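Local coordinates for eukaryotic translation initiation factor 2A (Schizosaccharomyces pombe, PDB 3WJ9), which probably directs methionyl initiator tRNA to 40S ribosomal subunits in a codon-dependent way, in the early steps of translating a small number of specific mRNAs, at residues R10-I15 with E397-Y402; R38-S43 with Q403-P408; F367-V372 with I383-I388. All coordinates share one frame; numbering follows the deposited sequence.

In the fold
The chain is the N-terminal beta-propeller part of the longer factor, and all three contacts lie around the point where the ring closes. From the N terminus, strand 6-11 leads into contact 1, which joins it to strand 401-406 and so closes almost the whole chain into a loop, pairing the two ends in one sheet. Strand 37-42 then begins the next blade; contact 2 packs it against the same strand 401-406, and because the segments alternate along the chain, contacts 1 and 2 cross. Contact 3, a hairpin of WD repeat 4, lies within both loops. Its Ile383 touches Phe398 and Leu401, and its Leu369 meets Trp406, joining this blade to the closing one.

Contact 1 of 3, residues R10-I15 with E397-Y402; sequences RSSKSI and EFNELY
Arg10 and Tyr402 lie against each other where strand 6-11 meets strand 401-406. The backbone carries the register: Ser11 and Leu401 form an antiparallel non-hydrogen-bonded pair, flanked by bonds from Tyr402 N to Arg10 O (2.9 Å) and from Ser12 N to Glu400 O (2.7 Å). The second carbonyl also takes a weak bond from Ser12 OG.

The close-packed part is around Tyr402. With CG anti to its carbonyl carbon (chi1 -65°), the ring runs past Ser11 to Ser12, whose CA is 3.4 Å from Tyr402 CE2. The Arg10 guanidinium covers the other end: Tyr402 CB sits over one of its faces, NH1 is near CD2, and the two planes are only 25° apart. Arg10 NH2 is bonded to Gln403 OE1, which helps set how the group is turned. On the opposite side of the sheet Ser11 CB touches Phe398 CD2 at 3.7 Å.

Toward the loop around Asn399 the contact thins out; Asn399 is exposed and barely reaches Ser12, and the Glu400 carboxylate turns to a salt bridge with Arg378. With an alanine at Tyr402 the CB over the guanidinium would stay, but losing the ring would probably deprive Arg10 NH1 of its neighbour CD2 and open a gap beside Ser12. The backbone bonds join the chain ends, as in the Velcro closure of propellers, while Gln403, next along the same strand, holds the Arg10 guanidinium and Arg378 the Glu400 carboxylate.

Contact 2 of 3, residues R38-S43 with Q403-P408; sequences RNACYS and QAFWRP
Strands 38-42 and 403-406 run nearly parallel, 7° apart with axes 8.5 Å from each other, too far for backbone bonding. They belong to different sheets, the innermost strands of two neighbouring propeller blades, so Ala40, Tyr42, Gln403 and Phe405 meet by side chains.

Tyr42 is central. Its ring meets the Phe405 ring rim to rim, Tyr42 CD2 lying 3.4 Å from Phe405 CD1 in the plane of the phenylalanine, with the two planes at 85°. One face of Tyr42 is covered by the backbone of Arg407, whose CA is 3.8 Å from the ring centroid in a CH-pi contact. The rest of the Arg407 chain continues along the ring, CG 3.6 Å from Tyr42 CE1, before its guanidinium leaves for a salt bridge with Glu63. Pro408 CD closes on Tyr42 CB at 3.7 Å.

At the other end Phe405 CZ reaches 4.1 Å from Ala40 CB. Its CG lies between the backbone N and the carbonyl carbon (chi1 38°), which throws the ring across to strand 38-42. Beside it the Gln403 amide leans in, NE2 2.7 Å from Ala40 O.

The blade-to-blade seam is thus mostly apolar and aromatic, and two of its polar groups are tied to strand 6-11, Tyr42 OH by Gln6 and the Gln403 amide by Arg10, while Arg407 goes to Glu63.

Contact 3 of 3, residues F367-V372 with I383-I388; sequences FLLTAV and IKIWHI
Trp386 presents the edge of its indole to Thr370: NE1 donates to OG1 at 2.7 Å, almost straight (169°), and the oxygen lies in the ring plane. Leu368 O is at the same edge, 3.1 Å from Trp386 CD1. One face of the indole carries the aliphatic tail of Lys384, CE standing 3.4 Å above the plane and offset toward the rim. At the end of the hairpin the side chains of Phe367 and His387 run side by side, pointing the same way, and their rings meet obliquely, centroids 5.8 Å apart and planes at 79°; His387 ND1 is bonded to Ala391 O.

Thr370 OG1 sits between the backbone N and the carbonyl carbon (chi1 62°), a setting that brings it over to the indole of the neighbouring strand. Such a hydroxyl, on the second strand of a blade and bonded to the indole nitrogen of a tryptophan on the third, is a familiar feature of WD repeats. Both strands belong to WD repeat 4, and Trp386 followed by His387 appears to occupy the place of the Trp-Asp pair for which these repeats are named.

The strands pair antiparallel. Thr370 and Lys384 form a hydrogen-bonded pair, Thr370 N to Lys384 O at 2.8 Å and the return bond from Lys384 N to Thr370 O at 2.9 Å; Leu368 and Trp386 form another. Between them Leu369 and Ile385 are a non-hydrogen-bonded pair with both side chains on the other face of the sheet, Leu369 CG 4.3 Å from Ile385 CG1. That face, with Ile383, packs against Leu401, Ala404 and Trp406 of the adjoining blade, whereas Leu368 and Thr370 on the indole side touch Cys359 of strand 358-361.

Contact 1 of 3, residues R10-I15 with E397-Y402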
loop_
_atom_site.group_PDB
_atom_site.type_symbol
_atom_site.label_atom_id
_atom_site.label_comp_id
_atom_site.label_asym_id
_atom_site.label_seq_id
_atom_site.Cartn_x
_atom_site.Cartn_y
_atom_site.Cartn_z
ATOM N N ARG A 10 14.963 9.537 2.050
ATOM C CA ARG A 10 14.900 10.840 1.411
ATOM C C ARG A 10 14.627 11.916 2.449
ATOM O O ARG A 10 13.526 12.011 2.986
ATOM C CB ARG A 10 13.826 10.869 0.325
ATOM C CG ARG A 10 13.755 12.192 -0.421
ATOM C CD ARG A 10 12.646 12.187 -1.457
ATOM N NE ARG A 10 11.327 12.044 -0.850
ATOM C CZ ARG A 10 10.579 13.063 -0.440
ATOM N NH1 ARG A 10 11.018 14.307 -0.579
ATOM N NH2 ARG A 10 9.391 12.841 0.101
ATOM N N SER A 11 15.643 12.717 2.741
ATOM C CA SER A 11 15.484 13.831 3.661
ATOM C C SER A 11 15.457 15.131 2.875
ATOM O O SER A 11 15.732 15.142 1.675
ATOM C CB SER A 11 16.609 13.846 4.698
ATOM O OG SER A 11 17.871 14.025 4.080
ATOM N N SER A 12 15.128 16.227 3.551
ATOM C CA SER A 12 15.121 17.545 2.924
ATOM C C SER A 12 16.498 17.906 2.392
ATOM O O SER A 12 16.647 18.797 1.557
ATOM C CB SER A 12 14.655 18.609 3.919
ATOM O OG SER A 12 15.559 18.718 5.004
ATOM N N LYS A 13 17.502 17.190 2.881
ATOM C CA LYS A 13 18.890 17.495 2.594
ATOM C C LYS A 13 19.493 16.561 1.553
ATOM O O LYS A 13 20.311 16.980 0.734
ATOM C CB LYS A 13 19.683 17.444 3.898
ATOM C CG LYS A 13 21.007 16.722 3.848
ATOM C CD LYS A 13 21.833 17.196 5.017
ATOM C CE LYS A 13 23.142 16.471 5.159
ATOM N NZ LYS A 13 23.612 16.708 6.544
ATOM N N SER A 14 19.077 15.299 1.572
ATOM C CA SER A 14 19.670 14.309 0.682
ATOM C C SER A 14 18.712 13.176 0.342
ATOM O O SER A 14 17.583 13.127 0.831
ATOM C CB SER A 14 20.942 13.737 1.312
ATOM O OG SER A 14 21.534 12.760 0.474
ATOM N N ILE A 15 19.179 12.270 -0.511
ATOM C CA ILE A 15 18.420 11.083 -0.871
ATOM C C ILE A 15 19.370 9.984 -1.333
ATOM O O ILE A 15 20.283 10.226 -2.123
ATOM C CB ILE A 15 17.379 11.381 -1.973
ATOM C CG1 ILE A 15 16.681 10.090 -2.401
ATOM C CG2 ILE A 15 18.029 12.076 -3.166
ATOM C CD1 ILE A 15 15.660 10.284 -3.483
ATOM N N GLU A 397 20.155 10.672 12.985
ATOM C CA GLU A 397 19.360 11.861 13.257
ATOM C C GLU A 397 19.193 12.702 11.998
ATOM O O GLU A 397 20.145 12.906 11.249
ATOM C CB GLU A 397 20.012 12.693 14.365
ATOM C CG GLU A 397 19.228 13.928 14.781
ATOM C CD GLU A 397 20.069 14.895 15.590
ATOM O OE1 GLU A 397 19.499 15.657 16.397
ATOM O OE2 GLU A 397 21.306 14.900 15.409
ATOM N N PHE A 398 17.977 13.185 11.770
ATOM C CA PHE A 398 17.700 14.066 10.641
ATOM C C PHE A 398 17.060 15.366 11.114
ATOM O O PHE A 398 16.490 15.426 12.203
ATOM C CB PHE A 398 16.778 13.381 9.626
ATOM C CG PHE A 398 17.378 12.168 8.971
ATOM C CD1 PHE A 398 17.297 10.924 9.574
ATOM C CD2 PHE A 398 18.011 12.272 7.744
ATOM C CE1 PHE A 398 17.842 9.810 8.971
ATOM C CE2 PHE A 398 18.559 11.161 7.136
ATOM C CZ PHE A 398 18.472 9.926 7.751
ATOM N N ASN A 399 17.166 16.409 10.297
ATOM C CA ASN A 399 16.430 17.643 10.549
ATOM C C ASN A 399 15.021 17.527 9.988
ATOM O O ASN A 399 14.038 17.641 10.717
ATOM C CB ASN A 399 17.147 18.851 9.938
ATOM C CG ASN A 399 16.327 20.126 10.037
ATOM O OD1 ASN A 399 15.608 20.489 9.105
ATOM N ND2 ASN A 399 16.430 20.812 11.170
ATOM N N GLU A 400 14.932 17.287 8.684
ATOM C CA GLU A 400 13.645 17.079 8.037
ATOM C C GLU A 400 13.679 15.850 7.133
ATOM O O GLU A 400 13.963 15.945 5.940
ATOM C CB GLU A 400 13.241 18.317 7.237
ATOM C CG GLU A 400 11.752 18.421 6.964
ATOM C CD GLU A 400 11.365 19.740 6.330
ATOM O OE1 GLU A 400 12.232 20.368 5.688
ATOM O OE2 GLU A 400 10.196 20.153 6.478
ATOM N N LEU A 401 13.397 14.692 7.722
ATOM C CA LEU A 401 13.324 13.441 6.976
ATOM C C LEU A 401 11.915 13.235 6.431
ATOM O O LEU A 401 10.929 13.512 7.114
ATOM C CB LEU A 401 13.727 12.260 7.859
ATOM C CG LEU A 401 13.580 10.867 7.242
ATOM C CD1 LEU A 401 14.603 10.648 6.136
ATOM C CD2 LEU A 401 13.686 9.786 8.303
ATOM N N TYR A 402 11.823 12.743 5.200
ATOM C CA TYR A 402 10.533 12.613 4.538
ATOM C C TYR A 402 10.045 11.166 4.470
ATOM O O TYR A 402 8.915 10.873 4.851
ATOM C CB TYR A 402 10.605 13.229 3.141
ATOM C CG TYR A 402 10.838 14.722 3.183
ATOM C CD1 TYR A 402 10.180 15.511 4.118
ATOM C CD2 TYR A 402 11.709 15.343 2.299
ATOM C CE1 TYR A 402 10.377 16.875 4.169
ATOM C CE2 TYR A 402 11.908 16.715 2.343
ATOM C CZ TYR A 402 11.242 17.473 3.283
ATOM O OH TYR A 402 11.434 18.835 3.341
#

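Contact 2 of 3, residues R38-S43 with Q403-P408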
loop_
_atom_site.group_PDB
_atom_site.type_symbol
_atom_site.label_atom_id
_atom_site.label_comp_id
_atom_site.label_asym_id
_atom_site.label_seq_id
_atom_site.Cartn_x
_atom_site.Cartn_y
_atom_site.Cartn_z
ATOM N N ARG A 38 11.645 15.062 -4.368
ATOM C CA ARG A 38 10.394 15.407 -3.702
ATOM C C ARG A 38 9.567 14.165 -3.394
ATOM O O ARG A 38 8.581 14.228 -2.660
ATOM C CB ARG A 38 9.576 16.370 -4.562
ATOM C CG ARG A 38 9.208 15.812 -5.924
ATOM C CD ARG A 38 8.236 16.723 -6.646
ATOM N NE ARG A 38 8.831 18.010 -6.990
ATOM C CZ ARG A 38 8.142 19.053 -7.442
ATOM N NH1 ARG A 38 6.827 18.964 -7.602
ATOM N NH2 ARG A 38 8.764 20.187 -7.728
ATOM N N ASN A 39 9.976 13.037 -3.964
ATOM C CA ASN A 39 9.267 11.778 -3.783
ATOM C C ASN A 39 10.163 10.605 -4.164
ATOM O O ASN A 39 11.161 10.789 -4.861
ATOM C CB ASN A 39 7.986 11.766 -4.618
ATOM C CG ASN A 39 7.020 10.682 -4.187
ATOM O OD1 ASN A 39 7.106 10.168 -3.073
ATOM N ND2 ASN A 39 6.091 10.333 -5.068
ATOM N N ALA A 40 9.814 9.406 -3.701
ATOM C CA ALA A 40 10.593 8.207 -4.006
ATOM C C ALA A 40 9.802 6.929 -3.720
ATOM O O ALA A 40 8.885 6.934 -2.899
ATOM C CB ALA A 40 11.893 8.206 -3.216
ATOM N N CYS A 41 10.167 5.837 -4.394
ATOM C CA CYS A 41 9.514 4.543 -4.180
ATOM C C CYS A 41 10.277 3.363 -4.796
ATOM O O CYS A 41 11.118 3.542 -5.679
ATOM C CB CYS A 41 8.089 4.567 -4.741
ATOM S SG CYS A 41 7.973 4.765 -6.536
ATOM N N TYR A 42 9.972 2.159 -4.312
ATOM C CA TYR A 42 10.512 0.921 -4.869
ATOM C C TYR A 42 9.460 0.204 -5.712
ATOM O O TYR A 42 8.260 0.351 -5.475
ATOM C CB TYR A 42 10.986 -0.027 -3.759
ATOM C CG TYR A 42 12.359 0.258 -3.186
ATOM C CD1 TYR A 42 13.511 0.043 -3.931
ATOM C CD2 TYR A 42 12.503 0.704 -1.880
ATOM C CE1 TYR A 42 14.766 0.293 -3.399
ATOM C CE2 TYR A 42 13.750 0.956 -1.339
ATOM C CZ TYR A 42 14.878 0.749 -2.103
ATOM O OH TYR A 42 16.121 0.997 -1.565
ATOM N N SER A 43 9.913 -0.574 -6.689
ATOM C CA SER A 43 9.037 -1.513 -7.380
ATOM C C SER A 43 8.706 -2.646 -6.412
ATOM O O SER A 43 9.522 -2.970 -5.552
ATOM C CB SER A 43 9.695 -2.040 -8.660
ATOM O OG SER A 43 10.936 -2.664 -8.386
ATOM N N GLN A 403 10.887 10.261 3.984
ATOM C CA GLN A 403 10.539 8.846 3.966
ATOM C C GLN A 403 11.771 7.957 4.085
ATOM O O GLN A 403 12.895 8.370 3.790
ATOM C CB GLN A 403 9.769 8.483 2.693
ATOM C CG GLN A 403 10.368 9.024 1.392
ATOM C CD GLN A 403 9.328 9.219 0.299
ATOM O OE1 GLN A 403 8.394 10.014 0.430
ATOM N NE2 GLN A 403 9.493 8.492 -0.795
ATOM N N ALA A 404 11.533 6.728 4.525
ATOM C CA ALA A 404 12.574 5.729 4.708
ATOM C C ALA A 404 11.926 4.351 4.706
ATOM O O ALA A 404 11.064 4.070 5.535
ATOM C CB ALA A 404 13.332 5.970 6.006
ATOM N N PHE A 405 12.334 3.493 3.777
ATOM C CA PHE A 405 11.660 2.211 3.600
ATOM C C PHE A 405 12.587 1.127 3.065
ATOM O O PHE A 405 13.521 1.407 2.316
ATOM C CB PHE A 405 10.458 2.375 2.662
ATOM C CG PHE A 405 10.705 3.322 1.519
ATOM C CD1 PHE A 405 11.387 2.904 0.389
ATOM C CD2 PHE A 405 10.245 4.629 1.568
ATOM C CE1 PHE A 405 11.617 3.772 -0.664
ATOM C CE2 PHE A 405 10.469 5.500 0.518
ATOM C CZ PHE A 405 11.157 5.072 -0.599
ATOM N N TRP A 406 12.311 -0.114 3.459
ATOM C CA TRP A 406 13.064 -1.275 2.994
ATOM C C TRP A 406 12.927 -1.492 1.493
ATOM O O TRP A 406 11.904 -1.148 0.898
ATOM C CB TRP A 406 12.596 -2.539 3.718
ATOM C CG TRP A 406 12.906 -2.580 5.175
ATOM C CD1 TRP A 406 12.016 -2.510 6.205
ATOM C CD2 TRP A 406 14.199 -2.724 5.770
ATOM N NE1 TRP A 406 12.674 -2.595 7.406
ATOM C CE2 TRP A 406 14.017 -2.725 7.167
ATOM C CE3 TRP A 406 15.494 -2.848 5.259
ATOM C CZ2 TRP A 406 15.081 -2.844 8.058
ATOM C CZ3 TRP A 406 16.548 -2.966 6.144
ATOM C CH2 TRP A 406 16.336 -2.964 7.527
ATOM N N ARG A 407 13.959 -2.071 0.889
ATOM C CA ARG A 407 13.862 -2.559 -0.477
ATOM C C ARG A 407 13.249 -3.953 -0.445
ATOM O O ARG A 407 13.890 -4.901 0.009
ATOM C CB ARG A 407 15.231 -2.590 -1.151
ATOM C CG ARG A 407 15.208 -3.171 -2.549
ATOM C CD ARG A 407 16.592 -3.599 -2.986
ATOM N NE ARG A 407 17.148 -4.616 -2.100
ATOM C CZ ARG A 407 18.299 -5.243 -2.317
ATOM N NH1 ARG A 407 19.014 -4.961 -3.397
ATOM N NH2 ARG A 407 18.731 -6.158 -1.460
ATOM N N PRO A 408 12.001 -4.080 -0.923
ATOM C CA PRO A 408 11.241 -5.333 -0.818
ATOM C C PRO A 408 11.822 -6.468 -1.659
ATOM O O PRO A 408 12.144 -6.264 -2.828
ATOM C CB PRO A 408 9.855 -4.940 -1.335
ATOM C CG PRO A 408 10.112 -3.803 -2.259
ATOM C CD PRO A 408 11.256 -3.043 -1.655
#

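Contact 3 of 3, residues F367-V372 with I383-I388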
loop_
_atom_site.group_PDB
_atom_site.type_symbol
_atom_site.label_atom_id
_atom_site.label_comp_id
_atom_site.label_asym_id
_atom_site.label_seq_id
_atom_site.Cartn_x
_atom_site.Cartn_y
_atom_site.Cartn_z
ATOM N N PHE A 367 14.485 -8.126 10.955
ATOM C CA PHE A 367 14.774 -6.794 11.463
ATOM C C PHE A 367 13.515 -5.937 11.474
ATOM O O PHE A 367 12.453 -6.368 11.020
ATOM C CB PHE A 367 15.871 -6.125 10.634
ATOM C CG PHE A 367 17.117 -6.958 10.480
ATOM C CD1 PHE A 367 17.524 -7.828 11.481
ATOM C CD2 PHE A 367 17.886 -6.864 9.334
ATOM C CE1 PHE A 367 18.671 -8.585 11.340
ATOM C CE2 PHE A 367 19.031 -7.620 9.187
ATOM C CZ PHE A 367 19.425 -8.480 10.189
ATOM N N LEU A 368 13.641 -4.725 12.001
ATOM C CA LEU A 368 12.507 -3.821 12.099
ATOM C C LEU A 368 12.969 -2.381 11.944
ATOM O O LEU A 368 13.867 -1.931 12.653
ATOM C CB LEU A 368 11.786 -4.010 13.435
ATOM C CG LEU A 368 10.515 -3.190 13.647
ATOM C CD1 LEU A 368 9.472 -3.598 12.623
ATOM C CD2 LEU A 368 9.983 -3.381 15.059
ATOM N N LEU A 369 12.357 -1.663 11.010
ATOM C CA LEU A 369 12.682 -0.258 10.799
ATOM C C LEU A 369 11.611 0.616 11.441
ATOM O O LEU A 369 10.424 0.296 11.384
ATOM C CB LEU A 369 12.812 0.051 9.301
ATOM C CG LEU A 369 13.439 1.377 8.850
ATOM C CD1 LEU A 369 14.015 1.236 7.450
ATOM C CD2 LEU A 369 12.437 2.524 8.880
ATOM N N THR A 370 12.038 1.703 12.073
ATOM C CA THR A 370 11.115 2.726 12.547
ATOM C C THR A 370 11.649 4.088 12.131
ATOM O O THR A 370 12.857 4.267 11.982
ATOM C CB THR A 370 10.922 2.684 14.081
ATOM O OG1 THR A 370 12.168 2.942 14.739
ATOM C CG2 THR A 370 10.382 1.332 14.527
ATOM N N ALA A 371 10.750 5.043 11.927
ATOM C CA ALA A 371 11.155 6.387 11.540
ATOM C C ALA A 371 10.196 7.430 12.088
ATOM O O ALA A 371 9.077 7.116 12.488
ATOM C CB ALA A 371 11.248 6.502 10.022
ATOM N N VAL A 372 10.656 8.674 12.116
ATOM C CA VAL A 372 9.808 9.806 12.459
ATOM C C VAL A 372 9.923 10.815 11.321
ATOM O O VAL A 372 11.021 11.267 11.000
ATOM C CB VAL A 372 10.213 10.437 13.805
ATOM C CG1 VAL A 372 9.389 11.679 14.076
ATOM C CG2 VAL A 372 10.045 9.427 14.934
ATOM N N ILE A 383 15.917 7.818 11.789
ATOM C CA ILE A 383 15.788 6.434 11.341
ATOM C C ILE A 383 16.399 5.506 12.383
ATOM O O ILE A 383 17.482 5.778 12.901
ATOM C CB ILE A 383 16.485 6.185 9.984
ATOM C CG1 ILE A 383 15.838 7.008 8.874
ATOM C CG2 ILE A 383 16.433 4.710 9.614
ATOM C CD1 ILE A 383 16.489 6.811 7.520
ATOM N N LYS A 384 15.710 4.413 12.694
ATOM C CA LYS A 384 16.263 3.405 13.590
ATOM C C LYS A 384 15.891 1.999 13.127
ATOM O O LYS A 384 14.716 1.692 12.933
ATOM C CB LYS A 384 15.784 3.633 15.025
ATOM C CG LYS A 384 16.412 2.700 16.040
ATOM C CD LYS A 384 16.252 3.242 17.447
ATOM C CE LYS A 384 16.867 2.313 18.474
ATOM N NZ LYS A 384 16.600 2.779 19.862
ATOM N N ILE A 385 16.902 1.156 12.942
ATOM C CA ILE A 385 16.686 -0.241 12.574
ATOM C C ILE A 385 16.886 -1.129 13.800
ATOM O O ILE A 385 17.892 -1.013 14.498
ATOM C CB ILE A 385 17.632 -0.698 11.435
ATOM C CG1 ILE A 385 17.281 -0.001 10.118
ATOM C CG2 ILE A 385 17.550 -2.200 11.240
ATOM C CD1 ILE A 385 17.957 1.337 9.917
ATOM N N TRP A 386 15.923 -2.008 14.062
ATOM C CA TRP A 386 15.946 -2.852 15.254
ATOM C C TRP A 386 16.064 -4.322 14.893
ATOM O O TRP A 386 15.602 -4.740 13.833
ATOM C CB TRP A 386 14.674 -2.668 16.092
ATOM C CG TRP A 386 14.193 -1.260 16.271
ATOM C CD1 TRP A 386 13.719 -0.422 15.304
ATOM C CD2 TRP A 386 14.088 -0.544 17.507
ATOM N NE1 TRP A 386 13.352 0.779 15.856
ATOM C CE2 TRP A 386 13.566 0.730 17.210
ATOM C CE3 TRP A 386 14.396 -0.851 18.836
ATOM C CZ2 TRP A 386 13.341 1.692 18.190
ATOM C CZ3 TRP A 386 14.177 0.108 19.806
ATOM C CH2 TRP A 386 13.654 1.364 19.478
ATOM N N HIS A 387 16.661 -5.115 15.777
ATOM C CA HIS A 387 16.554 -6.562 15.653
ATOM C C HIS A 387 15.150 -6.990 16.048
ATOM O O HIS A 387 14.387 -6.197 16.595
ATOM C CB HIS A 387 17.587 -7.276 16.520
ATOM C CG HIS A 387 18.997 -7.077 16.065
ATOM N ND1 HIS A 387 19.734 -5.957 16.390
ATOM C CD2 HIS A 387 19.803 -7.846 15.294
ATOM C CE1 HIS A 387 20.935 -6.052 15.848
ATOM N NE2 HIS A 387 21.002 -7.187 15.178
ATOM N N ILE A 388 14.806 -8.246 15.779
ATOM C CA ILE A 388 13.502 -8.763 16.174
ATOM C C ILE A 388 13.508 -9.071 17.669
ATOM O O ILE A 388 12.463 -9.320 18.274
ATOM C CB ILE A 388 13.120 -10.026 15.373
ATOM C CG1 ILE A 388 11.599 -10.176 15.303
ATOM C CG2 ILE A 388 13.787 -11.265 15.958
ATOM C CD1 ILE A 388 10.919 -9.042 14.578
#